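Local atomic coordinates of putative uncharacterized protein (PDB entry 5T8V), a protein that probably acts, as a whole, in loading cohesin onto chromatin, this chain being the helical C-terminal part of the loader Scc2. Residues K1247-D1259 / H1272-F1286. Numbering follows the deposited sequence.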
loop_
_atom_site.group_PDB
_atom_site.type_symbol
_atom_site.label_atom_id
_atom_site.label_comp_id
_atom_site.label_asym_id
_atom_site.label_seq_id
_atom_site.Cartn_x
_atom_site.Cartn_y
_atom_site.Cartn_z
ATOM N N LYS A 1247 5.782 40.986 -11.668
ATOM C CA LYS A 1247 6.761 41.921 -12.210
ATOM C C LYS A 1247 8.148 41.297 -12.259
ATOM O O LYS A 1247 8.890 41.497 -13.228
ATOM C CB LYS A 1247 6.779 43.209 -11.385
ATOM C CG LYS A 1247 7.643 44.317 -11.982
ATOM C CD LYS A 1247 7.166 44.721 -13.376
ATOM C CE LYS A 1247 7.980 45.871 -13.941
ATOM N NZ LYS A 1247 9.408 45.498 -14.147
ATOM N N PHE A 1248 8.514 40.528 -11.231
ATOM C CA PHE A 1248 9.805 39.851 -11.249
ATOM C C PHE A 1248 9.970 39.064 -12.543
ATOM O O PHE A 1248 10.933 39.263 -13.292
ATOM C CB PHE A 1248 9.946 38.934 -10.033
ATOM C CG PHE A 1248 11.172 38.068 -10.072
ATOM C CD1 PHE A 1248 12.426 38.612 -9.857
ATOM C CD2 PHE A 1248 11.068 36.710 -10.325
ATOM C CE1 PHE A 1248 13.556 37.818 -9.895
ATOM C CE2 PHE A 1248 12.195 35.910 -10.362
ATOM C CZ PHE A 1248 13.441 36.465 -10.148
ATOM N N LEU A 1249 9.016 38.175 -12.828
ATOM C CA LEU A 1249 9.015 37.475 -14.108
ATOM C C LEU A 1249 9.179 38.460 -15.257
ATOM O O LEU A 1249 10.067 38.306 -16.103
ATOM C CB LEU A 1249 7.723 36.670 -14.266
ATOM C CG LEU A 1249 7.489 35.542 -13.260
ATOM C CD1 LEU A 1249 6.130 34.901 -13.496
ATOM C CD2 LEU A 1249 8.595 34.498 -13.344
ATOM N N GLU A 1250 8.341 39.497 -15.290
ATOM C CA GLU A 1250 8.460 40.491 -16.347
ATOM C C GLU A 1250 9.869 41.066 -16.391
ATOM O O GLU A 1250 10.467 41.180 -17.469
ATOM C CB GLU A 1250 7.425 41.596 -16.146
ATOM C CG GLU A 1250 5.995 41.126 -16.357
ATOM C CD GLU A 1250 4.987 42.252 -16.258
ATOM O OE1 GLU A 1250 5.322 43.305 -15.673
ATOM O OE2 GLU A 1250 3.859 42.086 -16.770
ATOM N N LYS A 1251 10.434 41.402 -15.228
ATOM C CA LYS A 1251 11.792 41.931 -15.206
ATOM C C LYS A 1251 12.766 40.949 -15.845
ATOM O O LYS A 1251 13.636 41.349 -16.629
ATOM C CB LYS A 1251 12.211 42.259 -13.771
ATOM C CG LYS A 1251 13.610 42.869 -13.641
ATOM C CD LYS A 1251 13.855 44.026 -14.613
ATOM C CE LYS A 1251 12.840 45.156 -14.451
ATOM N NZ LYS A 1251 12.948 45.839 -13.129
ATOM N N LEU A 1252 12.626 39.655 -15.538
ATOM C CA LEU A 1252 13.430 38.649 -16.222
ATOM C C LEU A 1252 13.346 38.838 -17.728
ATOM O O LEU A 1252 14.369 38.960 -18.411
ATOM C CB LEU A 1252 12.969 37.242 -15.833
ATOM C CG LEU A 1252 13.510 36.662 -14.530
ATOM C CD1 LEU A 1252 12.676 35.467 -14.099
ATOM C CD2 LEU A 1252 14.962 36.261 -14.708
ATOM N N VAL A 1253 12.122 38.889 -18.260
ATOM C CA VAL A 1253 11.945 39.108 -19.693
ATOM C C VAL A 1253 12.648 40.388 -20.120
ATOM O O VAL A 1253 13.332 40.426 -21.150
ATOM C CB VAL A 1253 10.445 39.138 -20.047
ATOM C CG1 VAL A 1253 10.246 39.400 -21.536
ATOM C CG2 VAL A 1253 9.775 37.830 -19.645
ATOM N N SER A 1254 12.504 41.454 -19.328
ATOM C CA SER A 1254 13.117 42.726 -19.691
ATOM C C SER A 1254 14.635 42.630 -19.688
ATOM O O SER A 1254 15.304 43.370 -20.419
ATOM C CB SER A 1254 12.647 43.825 -18.738
ATOM O OG SER A 1254 11.249 44.035 -18.863
ATOM N N GLN A 1255 15.198 41.726 -18.886
ATOM C CA GLN A 1255 16.642 41.537 -18.880
ATOM C C GLN A 1255 17.143 40.832 -20.132
ATOM O O GLN A 1255 18.361 40.741 -20.323
ATOM C CB GLN A 1255 17.060 40.747 -17.637
ATOM C CG GLN A 1255 17.107 41.576 -16.360
ATOM C CD GLN A 1255 18.420 42.318 -16.196
ATOM O OE1 GLN A 1255 19.496 41.731 -16.305
ATOM N NE2 GLN A 1255 18.338 43.618 -15.934
ATOM N N ILE A 1256 16.243 40.340 -20.984
ATOM C CA ILE A 1256 16.654 39.664 -22.209
ATOM C C ILE A 1256 16.713 40.613 -23.400
ATOM O O ILE A 1256 17.351 40.282 -24.410
ATOM C CB ILE A 1256 15.711 38.487 -22.521
ATOM C CG1 ILE A 1256 15.545 37.591 -21.289
ATOM C CG2 ILE A 1256 16.270 37.646 -23.662
ATOM C CD1 ILE A 1256 14.475 36.534 -21.419
ATOM N N ASP A 1257 16.077 41.782 -23.311
ATOM C CA ASP A 1257 16.128 42.766 -24.386
ATOM C C ASP A 1257 17.580 43.080 -24.724
ATOM O O ASP A 1257 18.476 42.824 -23.912
ATOM C CB ASP A 1257 15.380 44.041 -23.987
ATOM C CG ASP A 1257 14.707 44.714 -25.166
ATOM O OD1 ASP A 1257 15.099 44.435 -26.318
ATOM O OD2 ASP A 1257 13.785 45.526 -24.938
ATOM N N PHE A 1258 17.829 43.637 -25.906
ATOM C CA PHE A 1258 19.196 43.831 -26.363
ATOM C C PHE A 1258 19.261 44.999 -27.333
ATOM O O PHE A 1258 18.252 45.429 -27.898
ATOM C CB PHE A 1258 19.744 42.563 -27.027
ATOM C CG PHE A 1258 18.867 42.024 -28.117
ATOM C CD1 PHE A 1258 17.815 41.174 -27.817
ATOM C CD2 PHE A 1258 19.092 42.363 -29.440
ATOM C CE1 PHE A 1258 17.004 40.676 -28.816
ATOM C CE2 PHE A 1258 18.283 41.866 -30.442
ATOM C CZ PHE A 1258 17.240 41.022 -30.130
ATOM N N ASP A 1259 20.480 45.502 -27.516
ATOM C CA ASP A 1259 20.771 46.572 -28.465
ATOM C C ASP A 1259 21.994 46.146 -29.263
ATOM O O ASP A 1259 23.105 46.112 -28.724
ATOM C CB ASP A 1259 21.021 47.897 -27.744
ATOM C CG ASP A 1259 20.739 49.100 -28.621
ATOM O OD1 ASP A 1259 20.796 48.962 -29.861
ATOM O OD2 ASP A 1259 20.461 50.186 -28.069
ATOM N N HIS A 1272 25.663 38.293 -23.567
ATOM C CA HIS A 1272 24.225 38.471 -23.429
ATOM C C HIS A 1272 23.438 37.278 -23.957
ATOM O O HIS A 1272 22.281 37.097 -23.562
ATOM C CB HIS A 1272 23.787 39.745 -24.150
ATOM C CG HIS A 1272 22.333 40.056 -23.985
ATOM N ND1 HIS A 1272 21.724 40.129 -22.751
ATOM C CD2 HIS A 1272 21.366 40.304 -24.898
ATOM C CE1 HIS A 1272 20.444 40.414 -22.912
ATOM N NE2 HIS A 1272 20.201 40.525 -24.205
ATOM N N VAL A 1273 24.024 36.468 -24.838
ATOM C CA VAL A 1273 23.346 35.260 -25.299
ATOM C C VAL A 1273 23.451 34.156 -24.255
ATOM O O VAL A 1273 22.489 33.416 -24.017
ATOM C CB VAL A 1273 23.917 34.813 -26.656
ATOM C CG1 VAL A 1273 23.353 33.451 -27.064
ATOM C CG2 VAL A 1273 23.602 35.850 -27.724
ATOM N N GLN A 1274 24.619 34.017 -23.622
ATOM C CA GLN A 1274 24.756 33.070 -22.522
ATOM C C GLN A 1274 23.827 33.442 -21.373
ATOM O O GLN A 1274 23.149 32.578 -20.801
ATOM C CB GLN A 1274 26.211 33.029 -22.054
ATOM C CG GLN A 1274 26.515 31.952 -21.022
ATOM C CD GLN A 1274 26.380 30.550 -21.579
ATOM O OE1 GLN A 1274 27.145 30.137 -22.452
ATOM N NE2 GLN A 1274 25.402 29.806 -21.075
ATOM N N TYR A 1275 23.776 34.731 -21.032
ATOM C CA TYR A 1275 22.888 35.198 -19.970
ATOM C C TYR A 1275 21.423 34.993 -20.350
ATOM O O TYR A 1275 20.632 34.441 -19.571
ATOM C CB TYR A 1275 23.189 36.672 -19.686
ATOM C CG TYR A 1275 22.353 37.312 -18.603
ATOM C CD1 TYR A 1275 22.183 36.698 -17.370
ATOM C CD2 TYR A 1275 21.757 38.550 -18.806
ATOM C CE1 TYR A 1275 21.425 37.291 -16.376
ATOM C CE2 TYR A 1275 20.999 39.150 -17.821
ATOM C CZ TYR A 1275 20.836 38.517 -16.607
ATOM O OH TYR A 1275 20.081 39.114 -15.622
ATOM N N SER A 1276 21.047 35.427 -21.556
ATOM C CA SER A 1276 19.678 35.249 -22.026
ATOM C C SER A 1276 19.259 33.787 -21.948
ATOM O O SER A 1276 18.196 33.460 -21.411
ATOM C CB SER A 1276 19.548 35.770 -23.458
ATOM O OG SER A 1276 19.817 37.160 -23.522
ATOM N N ARG A 1277 20.090 32.889 -22.482
ATOM C CA ARG A 1277 19.817 31.462 -22.358
ATOM C C ARG A 1277 19.624 31.075 -20.898
ATOM O O ARG A 1277 18.678 30.355 -20.547
ATOM C CB ARG A 1277 20.961 30.656 -22.975
ATOM C CG ARG A 1277 20.764 29.150 -22.884
ATOM C CD ARG A 1277 21.954 28.393 -23.439
ATOM N NE ARG A 1277 21.630 26.989 -23.672
ATOM C CZ ARG A 1277 22.439 26.121 -24.270
ATOM N NH1 ARG A 1277 23.634 26.504 -24.703
ATOM N NH2 ARG A 1277 22.049 24.865 -24.440
ATOM N N PHE A 1278 20.519 31.551 -20.028
ATOM C CA PHE A 1278 20.430 31.202 -18.617
ATOM C C PHE A 1278 19.062 31.547 -18.044
ATOM O O PHE A 1278 18.494 30.766 -17.273
ATOM C CB PHE A 1278 21.528 31.904 -17.818
ATOM C CG PHE A 1278 21.336 31.817 -16.329
ATOM C CD1 PHE A 1278 21.642 30.654 -15.645
ATOM C CD2 PHE A 1278 20.844 32.896 -15.614
ATOM C CE1 PHE A 1278 21.460 30.569 -14.277
ATOM C CE2 PHE A 1278 20.661 32.818 -14.249
ATOM C CZ PHE A 1278 20.970 31.654 -13.579
ATOM N N ILE A 1279 18.507 32.708 -18.410
ATOM C CA ILE A 1279 17.269 33.160 -17.779
ATOM C C ILE A 1279 16.021 32.809 -18.583
ATOM O O ILE A 1279 14.910 33.084 -18.113
ATOM C CB ILE A 1279 17.297 34.674 -17.476
ATOM C CG1 ILE A 1279 17.416 35.506 -18.754
ATOM C CG2 ILE A 1279 18.440 34.992 -16.521
ATOM C CD1 ILE A 1279 17.314 37.005 -18.496
ATOM N N ILE A 1280 16.156 32.209 -19.764
ATOM C CA ILE A 1280 14.986 31.628 -20.427
ATOM C C ILE A 1280 14.820 30.164 -20.040
ATOM O O ILE A 1280 13.695 29.685 -19.853
ATOM C CB ILE A 1280 15.063 31.800 -21.962
ATOM C CG1 ILE A 1280 16.229 31.009 -22.555
ATOM C CG2 ILE A 1280 15.160 33.270 -22.340
ATOM C CD1 ILE A 1280 15.813 29.686 -23.165
ATOM N N GLU A 1281 15.936 29.442 -19.893
ATOM C CA GLU A 1281 15.858 28.077 -19.387
ATOM C C GLU A 1281 15.230 28.040 -17.999
ATOM O O GLU A 1281 14.658 27.016 -17.604
ATOM C CB GLU A 1281 17.250 27.448 -19.369
ATOM C CG GLU A 1281 17.822 27.178 -20.750
ATOM C CD GLU A 1281 19.263 26.704 -20.704
ATOM O OE1 GLU A 1281 20.064 27.298 -19.954
ATOM O OE2 GLU A 1281 19.593 25.734 -21.417
ATOM N N ASN A 1282 15.323 29.140 -17.245
ATOM C CA ASN A 1282 14.589 29.237 -15.988
ATOM C C ASN A 1282 13.099 29.426 -16.238
ATOM O O ASN A 1282 12.266 28.870 -15.513
ATOM C CB ASN A 1282 15.128 30.392 -15.141
ATOM C CG ASN A 1282 16.415 30.042 -14.420
ATOM O OD1 ASN A 1282 16.409 29.291 -13.448
ATOM N ND2 ASN A 1282 17.524 30.603 -14.884
ATOM N N LEU A 1283 12.741 30.210 -17.258
ATOM C CA LEU A 1283 11.329 30.435 -17.553
ATOM C C LEU A 1283 10.642 29.142 -17.966
ATOM O O LEU A 1283 9.466 28.929 -17.652
ATOM C CB LEU A 1283 11.179 31.488 -18.650
ATOM C CG LEU A 1283 11.705 32.887 -18.322
ATOM C CD1 LEU A 1283 11.669 33.768 -19.562
ATOM C CD2 LEU A 1283 10.916 33.519 -17.188
ATOM N N ALA A 1284 11.360 28.267 -18.675
ATOM C CA ALA A 1284 10.765 27.009 -19.119
ATOM C C ALA A 1284 10.100 26.265 -17.965
ATOM O O ALA A 1284 8.973 25.775 -18.093
ATOM C CB ALA A 1284 11.832 26.132 -19.776
ATOM N N PHE A 1285 10.785 26.177 -16.826
ATOM C CA PHE A 1285 10.296 25.443 -15.666
ATOM C C PHE A 1285 10.389 26.345 -14.446
ATOM O O PHE A 1285 11.444 26.931 -14.193
ATOM C CB PHE A 1285 11.110 24.166 -15.447
ATOM C CG PHE A 1285 11.781 23.655 -16.695
ATOM C CD1 PHE A 1285 11.123 22.780 -17.546
ATOM C CD2 PHE A 1285 13.066 24.057 -17.019
ATOM C CE1 PHE A 1285 11.740 22.313 -18.695
ATOM C CE2 PHE A 1285 13.686 23.594 -18.166
ATOM C CZ PHE A 1285 13.022 22.722 -19.004
ATOM N N PHE A 1286 9.294 26.459 -13.694
ATOM C CA PHE A 1286 9.282 27.362 -12.548
ATOM C C PHE A 1286 8.252 26.988 -11.488
ATOM O O PHE A 1286 8.286 27.525 -10.376
ATOM C CB PHE A 1286 9.009 28.799 -13.017
ATOM C CG PHE A 1286 10.198 29.726 -12.928
ATOM C CD1 PHE A 1286 11.109 29.633 -11.888
ATOM C CD2 PHE A 1286 10.390 30.704 -13.890
ATOM C CE1 PHE A 1286 12.194 30.492 -11.817
ATOM C CE2 PHE A 1286 11.469 31.565 -13.822
ATOM C CZ PHE A 1286 12.371 31.458 -12.784
#
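The imidazole of His1272 meets the backbone of Gln1255 and Ile1256: the carbonyl oxygen of Gln1255 lies in the ring plane at its edge, and Ser1276 OG sits over the centre of one face. Histidine suits this place by offering an N-H on a flat ring: NE2 donates to Ile1256 O (2.9 Å), a bent bond of 140° that reaches the oxygen from above its carbonyl plane. With CG anti to the backbone N (chi1 -176°), the ring is carried across to these carbonyls, and Phe1258 CB packs obliquely against it, 3.5 Å from His1272 CD2. Tyr1275 is long enough to bring its OH to Gln1255 OE1 (2.8 Å), to which it donates; the oxygen lies at the ring's edge, amide and ring planes 76° apart. Over one Tyr1275 face, toward the rim, lies Ile1279 CD1. The Phe1286 ring has Asn1282 O over one face, toward the rim, and Leu1283 CD2 in plane at its edge; Leu1249 CD2 and Leu1252 CD1 approach obliquely.

Beyond these polar links the contact is aliphatic, and branched chains fit among their neighbours. The long branch of Ile1256 lies alongside Ile1279, CG1 3.4 Å from Ile1279 CD1, and its CD1 touches Ile1280 CG2; CG2 faces Ser1276. Leu1252 divides its methyls, CD2 against Ile1279 CB (4.0 Å), CD1 against Leu1283 CD2 as well as Phe1286. Helix 1364-1387 closes over Ile1256 and Ile1280.

The segments run roughly antiparallel, a helical hairpin within the cohesion C-terminal region of this HEAT-repeat protein. Replacing His1272 by an alanine is likely to leave Ile1256 O without its side-chain donor and open a gap beside Phe1258 CB. Chemically, branched aliphatics fill the interior, while histidine and tyrosine donors satisfy acceptors near the C-terminal end of helix 1243-1254.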